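Local atomic coordinates of pyrethroid hydrolase (Sphingobium faniae, PDB entry 5Y5R), a protein that hydrolyses the ester bond of pyrethroid insecticides such as permethrin and cypermethrin, releasing an alcohol and a cyclopropanecarboxylic acid. Residues A[60-65]-A[85-90]; A[129-134]-A[148-153]. All coordinates share one frame; numbering follows the deposited sequence.

Contact 1. Residues A[60-65]-A[85-90]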
ATOM      1  N   PRO A  60      -5.847  13.139   2.263  1.00 26.69           N
ATOM      2  CA  PRO A  60      -7.146  12.478   2.444  1.00 26.77           C
ATOM      3  C   PRO A  60      -7.198  11.500   3.608  1.00 27.11           C
ATOM      4  O   PRO A  60      -8.276  11.300   4.165  1.00 29.52           O
ATOM      5  CB  PRO A  60      -7.375  11.781   1.099  1.00 27.81           C
ATOM      6  CG  PRO A  60      -6.641  12.610   0.124  1.00 23.82           C
ATOM      7  CD  PRO A  60      -5.454  13.170   0.838  1.00 27.29           C
ATOM      8  N   VAL A  61      -6.091  10.853   3.970  1.00 25.40           N
ATOM      9  CA  VAL A  61      -6.104   9.973   5.136  1.00 27.93           C
ATOM     10  C   VAL A  61      -5.995  10.769   6.420  1.00 28.04           C
ATOM     11  O   VAL A  61      -6.727  10.509   7.382  1.00 32.83           O
ATOM     12  CB  VAL A  61      -4.974   8.944   5.035  1.00 17.13           C
ATOM     13  CG1 VAL A  61      -4.855   8.153   6.344  1.00 24.46           C
ATOM     14  CG2 VAL A  61      -5.206   8.057   3.826  1.00 22.57           C
ATOM     15  N   ALA A  62      -5.132  11.789   6.434  1.00 27.05           N
ATOM     16  CA  ALA A  62      -5.008  12.617   7.623  1.00 27.82           C
ATOM     17  C   ALA A  62      -6.361  13.212   7.978  1.00 33.31           C
ATOM     18  O   ALA A  62      -6.708  13.323   9.160  1.00 32.56           O
ATOM     19  CB  ALA A  62      -3.969  13.720   7.406  1.00 27.42           C
ATOM     20  N   ASP A  63      -7.145  13.574   6.951  1.00 29.91           N
ATOM     21  CA  ASP A  63      -8.517  14.027   7.159  1.00 35.77           C
ATOM     22  C   ASP A  63      -9.361  12.967   7.865  1.00 35.47           C
ATOM     23  O   ASP A  63     -10.105  13.284   8.797  1.00 38.57           O
ATOM     24  CB  ASP A  63      -9.177  14.388   5.828  1.00 32.97           C
ATOM     25  CG  ASP A  63      -8.460  15.507   5.069  1.00 37.71           C
ATOM     26  OD1 ASP A  63      -7.723  16.313   5.686  1.00 41.25           O
ATOM     27  OD2 ASP A  63      -8.678  15.597   3.839  1.00 34.64           O
ATOM     28  N   ILE A  64      -9.283  11.706   7.416  1.00 36.45           N
ATOM     29  CA  ILE A  64     -10.110  10.661   8.017  1.00 36.12           C
ATOM     30  C   ILE A  64      -9.687  10.439   9.460  1.00 34.61           C
ATOM     31  O   ILE A  64     -10.517  10.429  10.376  1.00 34.71           O
ATOM     32  CB  ILE A  64     -10.014   9.344   7.221  1.00 35.88           C
ATOM     33  CG1 ILE A  64     -10.719   9.436   5.868  1.00 27.11           C
ATOM     34  CG2 ILE A  64     -10.680   8.179   8.036  1.00 29.52           C
ATOM     35  CD1 ILE A  64     -10.511   8.206   5.023  1.00 26.28           C
ATOM     36  N   LEU A  65      -8.374  10.323   9.684  1.00 34.80           N
ATOM     37  CA  LEU A  65      -7.840  10.120  11.025  1.00 32.24           C
ATOM     38  C   LEU A  65      -8.243  11.253  11.959  1.00 36.66           C
ATOM     39  O   LEU A  65      -8.359  11.052  13.175  1.00 39.53           O
ATOM     40  CB  LEU A  65      -6.312   9.999  10.984  1.00 33.06           C
ATOM     41  CG  LEU A  65      -5.618   8.799  10.332  1.00 30.51           C
ATOM     42  CD1 LEU A  65      -4.095   9.032  10.101  1.00 21.96           C
ATOM     43  CD2 LEU A  65      -5.837   7.601  11.186  1.00 27.50           C
ATOM     44  N   SER A  85       3.769   4.668   6.408  1.00 20.62           N
ATOM     45  CA  SER A  85       4.934   5.046   7.196  1.00 21.58           C
ATOM     46  C   SER A  85       5.001   6.564   7.394  1.00 21.57           C
ATOM     47  O   SER A  85       5.338   7.061   8.476  1.00 20.37           O
ATOM     48  CB  SER A  85       6.198   4.525   6.507  1.00 19.61           C
ATOM     49  OG  SER A  85       6.187   3.110   6.403  1.00 17.16           O
ATOM     50  N   TRP A  86       4.751   7.330   6.335  1.00 23.36           N
ATOM     51  CA  TRP A  86       4.778   8.775   6.490  1.00 23.68           C
ATOM     52  C   TRP A  86       3.689   9.234   7.456  1.00 22.83           C
ATOM     53  O   TRP A  86       3.949  10.013   8.377  1.00 27.54           O
ATOM     54  CB  TRP A  86       4.637   9.439   5.121  1.00 23.47           C
ATOM     55  CG  TRP A  86       4.994  10.880   5.135  1.00 23.81           C
ATOM     56  CD1 TRP A  86       6.164  11.442   4.734  1.00 24.78           C
ATOM     57  CD2 TRP A  86       4.152  11.959   5.558  1.00 28.26           C
ATOM     58  NE1 TRP A  86       6.113  12.807   4.888  1.00 26.38           N
ATOM     59  CE2 TRP A  86       4.884  13.145   5.399  1.00 25.51           C
ATOM     60  CE3 TRP A  86       2.850  12.034   6.066  1.00 31.49           C
ATOM     61  CZ2 TRP A  86       4.359  14.388   5.728  1.00 29.99           C
ATOM     62  CZ3 TRP A  86       2.326  13.282   6.385  1.00 23.82           C
ATOM     63  CH2 TRP A  86       3.085  14.432   6.217  1.00 24.64           C
ATOM     64  N   LEU A  87       2.479   8.710   7.288  1.00 22.67           N
ATOM     65  CA  LEU A  87       1.363   9.061   8.164  1.00 21.12           C
ATOM     66  C   LEU A  87       1.604   8.635   9.606  1.00 22.69           C
ATOM     67  O   LEU A  87       1.291   9.380  10.542  1.00 27.61           O
ATOM     68  CB  LEU A  87       0.098   8.396   7.651  1.00 22.39           C
ATOM     69  CG  LEU A  87      -0.577   9.059   6.451  1.00 20.89           C
ATOM     70  CD1 LEU A  87      -1.441   8.046   5.700  1.00 19.77           C
ATOM     71  CD2 LEU A  87      -1.397  10.191   6.945  1.00 18.44           C
ATOM     72  N   ALA A  88       2.214   7.470   9.808  1.00 25.14           N
ATOM     73  CA  ALA A  88       2.402   6.997  11.170  1.00 28.77           C
ATOM     74  C   ALA A  88       3.243   7.991  11.942  1.00 28.20           C
ATOM     75  O   ALA A  88       2.932   8.322  13.092  1.00 28.30           O
ATOM     76  CB  ALA A  88       3.062   5.614  11.161  1.00 23.88           C
ATOM     77  N   GLN A  89       4.233   8.575  11.262  1.00 28.02           N
ATOM     78  CA  GLN A  89       5.158   9.488  11.908  1.00 25.68           C
ATOM     79  C   GLN A  89       4.482  10.788  12.296  1.00 27.73           C
ATOM     80  O   GLN A  89       4.809  11.364  13.339  1.00 29.08           O
ATOM     81  CB  GLN A  89       6.370   9.720  10.992  1.00 26.75           C
ATOM     82  CG  GLN A  89       7.309  10.854  11.387  1.00 26.77           C
ATOM     83  CD  GLN A  89       7.860  10.649  12.773  1.00 26.09           C
ATOM     84  OE1 GLN A  89       7.999   9.521  13.215  1.00 23.36           O
ATOM     85  NE2 GLN A  89       8.234  11.733  13.438  1.00 26.71           N
ATOM     86  N   HIS A  90       3.544  11.269  11.488  1.00 20.83           N
ATOM     87  CA  HIS A  90       2.931  12.553  11.778  1.00 27.22           C
ATOM     88  C   HIS A  90       1.636  12.432  12.564  1.00 30.66           C
ATOM     89  O   HIS A  90       1.214  13.414  13.184  1.00 29.39           O
ATOM     90  CB  HIS A  90       2.692  13.345  10.490  1.00 24.31           C
ATOM     91  CG  HIS A  90       3.959  13.711   9.769  1.00 28.23           C
ATOM     92  ND1 HIS A  90       4.687  12.809   9.028  1.00 26.99           N
ATOM     93  CD2 HIS A  90       4.659  14.870   9.740  1.00 30.25           C
ATOM     94  CE1 HIS A  90       5.773  13.401   8.550  1.00 26.43           C
ATOM     95  NE2 HIS A  90       5.774  14.656   8.963  1.00 30.37           N
TER
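Val61 and Leu87 carry the packing between two neighbouring helices of the alpha/beta-hydrolase fold, 59-67 and 80-90, which lie on the same face of the central parallel sheet. Their short segments run roughly the same way, 42° apart, with axes 11.0 Å apart at closest approach. That wide separation is bridged by one long side chain: Leu87 reaches across, and the two segments together bury 137 Å². The tight part is the meeting of Val61 CG1 with Leu87 CD1 at 3.5 Å, closer than ordinary carbon-carbon contact. Leu87 CD1 also sits 3.7 Å from Val61 CB, so it rests against the branch point of the valine as well as its methyl. Val61 offers CG1 because this branch stands anti to the backbone N (chi1 172°), while CG2 is turned beside that N. Beneath this pair the sheet closes the core: Val61 lies on Ile7 and Ile9, and both Leu65 and Leu87 on Leu74. Contact slackens at the other branch of Leu87. Leu87 CD2 meets Leu65 CD1 at 4.3 Å and Ala62 CB at 4.4 Å. Farther out, the side chains of Trp86 and the exposed His90 do not touch segment 60-65 and pack on each other, one turn apart at the end of helix 80-90. The imidazole places CE1 3.2 Å above the indole plane, toward its rim. Its rotation is fixed by a nearly straight bond, His90 ND1 to Trp86 O, 3.0 Å long with an N-H...O angle of 174°, and the oxygen lies in the imidazole plane.

Contact 2. Residues A[129-134]-A[148-153]. With 8NL ((2-methyl-3-phenyl-phenyl)methyl (1~{S})-3-[(~{E})-2-chloranyl-3,3,3-tris(fluoranyl)prop-1-enyl]-2,2-dimethyl-cyclopropane-1-carboxylate), chain G.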
ATOM      1  N   LEU A 129       9.295  -2.156 -13.532  1.00 19.74           N
ATOM      2  CA  LEU A 129      10.016  -1.134 -14.291  1.00 22.35           C
ATOM      3  C   LEU A 129       9.926  -1.387 -15.789  1.00 22.84           C
ATOM      4  O   LEU A 129      10.027  -0.442 -16.586  1.00 22.42           O
ATOM      5  CB  LEU A 129      11.486  -1.043 -13.868  1.00 20.02           C
ATOM      6  CG  LEU A 129      11.792  -0.708 -12.414  1.00 24.23           C
ATOM      7  CD1 LEU A 129      13.294  -0.716 -12.166  1.00 24.56           C
ATOM      8  CD2 LEU A 129      11.206   0.633 -12.040  1.00 26.94           C
ATOM      9  N   ASP A 130       9.734  -2.647 -16.189  1.00 20.56           N
ATOM     10  CA  ASP A 130       9.583  -2.980 -17.603  1.00 20.16           C
ATOM     11  C   ASP A 130       8.268  -2.444 -18.167  1.00 25.23           C
ATOM     12  O   ASP A 130       8.232  -1.903 -19.277  1.00 24.31           O
ATOM     13  CB  ASP A 130       9.603  -4.507 -17.754  1.00 23.54           C
ATOM     14  CG  ASP A 130       9.402  -4.973 -19.192  1.00 23.38           C
ATOM     15  OD1 ASP A 130      10.260  -4.662 -20.023  1.00 27.66           O
ATOM     16  OD2 ASP A 130       8.400  -5.630 -19.520  1.00 25.16           O
ATOM     17  N   LEU A 131       7.187  -2.552 -17.391  1.00 21.19           N
ATOM     18  CA  LEU A 131       5.826  -2.321 -17.865  1.00 19.02           C
ATOM     19  C   LEU A 131       5.266  -0.962 -17.505  1.00 21.71           C
ATOM     20  O   LEU A 131       4.226  -0.580 -18.048  1.00 21.09           O
ATOM     21  CB  LEU A 131       4.884  -3.394 -17.298  1.00 18.89           C
ATOM     22  CG  LEU A 131       5.101  -4.802 -17.849  1.00 22.46           C
ATOM     23  CD1 LEU A 131       4.467  -5.836 -16.961  1.00 19.18           C
ATOM     24  CD2 LEU A 131       4.573  -4.925 -19.277  1.00 27.15           C
ATOM     25  N   ILE A 132       5.889  -0.273 -16.561  1.00 23.73           N
ATOM     26  CA  ILE A 132       5.502   1.050 -16.109  1.00 18.73           C
ATOM     27  C   ILE A 132       6.631   1.985 -16.494  1.00 26.07           C
ATOM     28  O   ILE A 132       7.775   1.793 -16.059  1.00 26.75           O
ATOM     29  CB  ILE A 132       5.263   1.080 -14.596  1.00 22.01           C
ATOM     30  CG1 ILE A 132       4.226   0.021 -14.182  1.00 23.82           C
ATOM     31  CG2 ILE A 132       4.909   2.475 -14.150  1.00 22.60           C
ATOM     32  CD1 ILE A 132       2.809   0.282 -14.651  1.00 22.34           C
ATOM     33  N   GLN A 133       6.321   2.996 -17.293  1.00 22.57           N
ATOM     34  CA  GLN A 133       7.335   3.836 -17.904  1.00 25.77           C
ATOM     35  C   GLN A 133       7.214   5.296 -17.486  1.00 27.09           C
ATOM     36  O   GLN A 133       6.162   5.730 -17.006  1.00 21.28           O
ATOM     37  CB  GLN A 133       7.283   3.702 -19.429  1.00 24.58           C
ATOM     38  CG  GLN A 133       7.371   2.257 -19.878  1.00 26.66           C
ATOM     39  CD  GLN A 133       7.087   2.100 -21.360  1.00 31.24           C
ATOM     40  OE1 GLN A 133       6.245   2.807 -21.928  1.00 30.99           O
ATOM     41  NE2 GLN A 133       7.782   1.156 -21.996  1.00 27.51           N
ATOM     42  N   PRO A 134       8.311   6.049 -17.541  1.00 23.23           N
ATOM     43  CA  PRO A 134       8.260   7.465 -17.153  1.00 25.65           C
ATOM     44  C   PRO A 134       7.555   8.331 -18.198  1.00 32.80           C
ATOM     45  O   PRO A 134       7.574   8.023 -19.392  1.00 28.44           O
ATOM     46  CB  PRO A 134       9.739   7.856 -17.049  1.00 26.92           C
ATOM     47  CG  PRO A 134      10.503   6.503 -16.961  1.00 26.29           C
ATOM     48  CD  PRO A 134       9.689   5.589 -17.806  1.00 27.49           C
ATOM     49  N   LEU A 148      -1.036  -5.288 -23.245  1.00 19.27           N
ATOM     50  CA  LEU A 148      -2.182  -5.388 -22.335  1.00 17.15           C
ATOM     51  C   LEU A 148      -2.214  -6.722 -21.591  1.00 19.03           C
ATOM     52  O   LEU A 148      -2.374  -6.753 -20.366  1.00 19.03           O
ATOM     53  CB  LEU A 148      -3.472  -5.204 -23.138  1.00 21.37           C
ATOM     54  CG  LEU A 148      -3.428  -3.808 -23.764  1.00 19.25           C
ATOM     55  CD1 LEU A 148      -4.647  -3.484 -24.667  1.00 27.39           C
ATOM     56  CD2 LEU A 148      -3.228  -2.766 -22.675  1.00 22.36           C
ATOM     57  N   GLU A 149      -2.075  -7.834 -22.313  1.00 18.24           N
ATOM     58  CA  GLU A 149      -2.144  -9.141 -21.663  1.00 22.16           C
ATOM     59  C   GLU A 149      -1.003  -9.308 -20.672  1.00 21.13           C
ATOM     60  O   GLU A 149      -1.178  -9.909 -19.608  1.00 20.90           O
ATOM     61  CB  GLU A 149      -2.121 -10.262 -22.703  1.00 21.60           C
ATOM     62  CG  GLU A 149      -2.037 -11.711 -22.154  1.00 18.69           C
ATOM     63  CD  GLU A 149      -3.194 -12.093 -21.208  1.00 24.36           C
ATOM     64  OE1 GLU A 149      -4.174 -11.340 -21.119  1.00 25.49           O
ATOM     65  OE2 GLU A 149      -3.122 -13.162 -20.560  1.00 30.15           O
ATOM     66  N   ARG A 150       0.189  -8.812 -21.021  1.00 18.80           N
ATOM     67  CA  ARG A 150       1.285  -8.811 -20.058  1.00 18.17           C
ATOM     68  C   ARG A 150       0.922  -8.012 -18.811  1.00 18.49           C
ATOM     69  O   ARG A 150       1.236  -8.421 -17.686  1.00 20.37           O
ATOM     70  CB  ARG A 150       2.537  -8.223 -20.706  1.00 16.55           C
ATOM     71  CG  ARG A 150       3.794  -8.540 -20.001  1.00 20.04           C
ATOM     72  CD  ARG A 150       4.112 -10.005 -20.103  1.00 17.79           C
ATOM     73  NE  ARG A 150       5.202 -10.350 -19.199  1.00 26.72           N
ATOM     74  CZ  ARG A 150       5.164 -11.383 -18.369  1.00 20.37           C
ATOM     75  NH1 ARG A 150       4.107 -12.169 -18.382  1.00 19.71           N
ATOM     76  NH2 ARG A 150       6.178 -11.632 -17.555  1.00 22.85           N
ATOM     77  N   LEU A 151       0.286  -6.849 -18.992  1.00 15.17           N
ATOM     78  CA  LEU A 151      -0.103  -6.031 -17.852  1.00 11.58           C
ATOM     79  C   LEU A 151      -1.072  -6.777 -16.965  1.00 19.73           C
ATOM     80  O   LEU A 151      -0.971  -6.707 -15.733  1.00 21.25           O
ATOM     81  CB  LEU A 151      -0.748  -4.715 -18.296  1.00 19.13           C
ATOM     82  CG  LEU A 151       0.112  -3.653 -18.950  1.00 22.40           C
ATOM     83  CD1 LEU A 151      -0.776  -2.517 -19.500  1.00 14.47           C
ATOM     84  CD2 LEU A 151       1.123  -3.136 -17.922  1.00 23.05           C
ATOM     85  N   ARG A 152      -2.039  -7.470 -17.580  1.00 21.40           N
ATOM     86  CA  ARG A 152      -3.041  -8.215 -16.819  1.00 20.86           C
ATOM     87  C   ARG A 152      -2.413  -9.377 -16.067  1.00 20.47           C
ATOM     88  O   ARG A 152      -2.619  -9.535 -14.850  1.00 21.83           O
ATOM     89  CB  ARG A 152      -4.124  -8.768 -17.742  1.00 21.23           C
ATOM     90  CG  ARG A 152      -5.277  -9.439 -16.952  1.00 26.73           C
ATOM     91  CD  ARG A 152      -6.040 -10.430 -17.804  1.00 23.52           C
ATOM     92  NE  ARG A 152      -5.274 -11.611 -18.232  1.00 26.28           N
ATOM     93  CZ  ARG A 152      -5.104 -12.709 -17.482  1.00 24.71           C
ATOM     94  NH1 ARG A 152      -5.655 -12.780 -16.275  1.00 20.73           N
ATOM     95  NH2 ARG A 152      -4.437 -13.755 -17.950  1.00 21.82           N
ATOM     96  N   GLU A 153      -1.649 -10.209 -16.780  1.00 20.63           N
ATOM     97  CA  GLU A 153      -1.145 -11.415 -16.137  1.00 23.33           C
ATOM     98  C   GLU A 153      -0.129 -11.101 -15.058  1.00 16.93           C
ATOM     99  O   GLU A 153       0.078 -11.940 -14.176  1.00 25.81           O
ATOM    100  CB  GLU A 153      -0.532 -12.399 -17.125  1.00 22.00           C
ATOM    101  CG  GLU A 153       0.586 -11.882 -17.938  1.00 21.17           C
ATOM    102  CD  GLU A 153       0.897 -12.780 -19.115  1.00 23.04           C
ATOM    103  OE1 GLU A 153       0.066 -13.633 -19.500  1.00 30.93           O
ATOM    104  OE2 GLU A 153       2.011 -12.667 -19.633  1.00 22.86           O
TER
HETATM  105  C   8NL G 301       0.194  -0.563 -11.038  1.00 19.02           C
HETATM  106  C8  8NL G 301      -2.981  -0.997 -13.526  1.00 19.77           C
HETATM  107  C9  8NL G 301      -3.167  -0.566 -14.835  1.00 20.80           C
HETATM  108  C10 8NL G 301      -2.190  -0.798 -15.794  1.00 20.64           C
HETATM  109  C11 8NL G 301      -1.045  -1.474 -15.379  1.00 26.29           C
HETATM  110  C12 8NL G 301      -0.879  -1.901 -14.062  1.00 16.22           C
HETATM  111  C13 8NL G 301       0.051  -1.596  -8.179  1.00 20.51           C
HETATM  112  O   8NL G 301       1.483  -1.756  -8.325  1.00 26.62           O
HETATM  113 CL   8NL G 301       8.402  -0.508  -9.604  1.00 67.16          CL
HETATM  114  C21 8NL G 301       6.740  -0.381  -9.023  1.00 36.44           C
HETATM  115  C22 8NL G 301       5.751   0.354  -9.896  1.00 35.78           C
HETATM  116  F2  8NL G 301       4.958  -0.541 -10.459  1.00 35.82           F
HETATM  117  F1  8NL G 301       5.034   1.242  -9.236  1.00 42.35           F
HETATM  118  F   8NL G 301       6.440   0.991 -10.819  1.00 31.88           F
HETATM  119  C20 8NL G 301       6.391  -0.968  -7.878  1.00 29.03           C
HETATM  120  C16 8NL G 301       4.985  -0.856  -7.329  1.00 32.58           C
HETATM  121  C17 8NL G 301       4.876  -1.907  -6.230  1.00 26.84           C
HETATM  122  C18 8NL G 301       5.014  -0.831  -5.163  1.00 31.23           C
HETATM  123  C19 8NL G 301       6.016  -2.938  -6.248  1.00 27.14           C
HETATM  124  C15 8NL G 301       3.916  -1.937  -7.453  1.00 32.19           C
HETATM  125  C14 8NL G 301       2.524  -1.305  -7.357  1.00 26.42           C
HETATM  126  O1  8NL G 301       2.306  -0.406  -6.541  1.00 24.06           O
HETATM  127  C2  8NL G 301      -0.861  -2.046  -9.331  1.00 21.85           C
HETATM  128  C3  8NL G 301      -1.836  -2.979  -8.999  1.00 21.87           C
HETATM  129  C4  8NL G 301      -2.736  -3.477  -9.941  1.00 17.32           C
HETATM  130  C5  8NL G 301      -2.703  -3.009 -11.251  1.00 20.19           C
HETATM  131  C6  8NL G 301      -1.750  -2.077 -11.644  1.00 21.04           C
HETATM  132  C1  8NL G 301      -0.833  -1.584 -10.672  1.00 20.50           C
HETATM  133  C7  8NL G 301      -1.839  -1.654 -13.101  1.00 18.30           C
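Leu131, the last residue of helix 126-131, packs on two successive residues of helix 148-155, Arg150 and Leu151, in the region between core strands 95-101 and 194-199 where alpha/beta hydrolases commonly carry their cap. Along the second helix, after Leu148, Glu149 takes no part in this meeting: Arg152 grips it side-on, Arg152 NE to Glu149 OE1 at 3.1 Å and NH2 to OE2 at 3.0 Å, one nitrogen to each carboxylate oxygen. Arg150 follows, its aliphatic part crossing Leu131 at about a right angle, with CG 3.8 Å from Leu131 CD2. A bend at chi2 (68°) carries its guanidinium off the leucine toward Glu153, an implausibly short pairing in the model whose detail is doubtful. Leu151 is next and lies antiparallel to Leu131, its CD2 3.8 Å from Leu131 CB. That methyl has a second role, for it also touches C11 of the terminal phenyl ring of the bound pyrethroid at 3.7 Å. The first segment reaches the other end of the ligand: Ile132 CG1 is 3.8 Å from F2 of the trifluoromethyl group, and Leu129 CD2 is 3.9 Å from the chlorine. The ligand is also hydrogen-bonded to Ser78, Ala12 and His230, the last probably part of the charge relay. Carbon facing carbon and halogen, with the Arg152-Glu149 pair standing apart, implies that this wall holds the substrate by shape and hydrophobicity.

Overall arrangement
From the N terminus the chain runs through strands 3-9 and 32-34 before helix 59-67 opens contact 1, which closes when the chain, after passing through strand 71-77, returns in helix 80-90. Only after strand 95-101 does the chain reach contact 2, which closes the shorter excursion through strand 140-143 from helix 126-131 to helix 148-155. The two loops are therefore in series, neither nested nor crossed. The centres of contacts 1 and 2 lie 30 Å apart, on opposite sides of the chain's centre. Contact 1 joins two helices flanking the central parallel sheet, away from the ligand pocket and the charge-relay residues; contact 2 ties together parts of the ligand-lining region, beside the small antiparallel sheet.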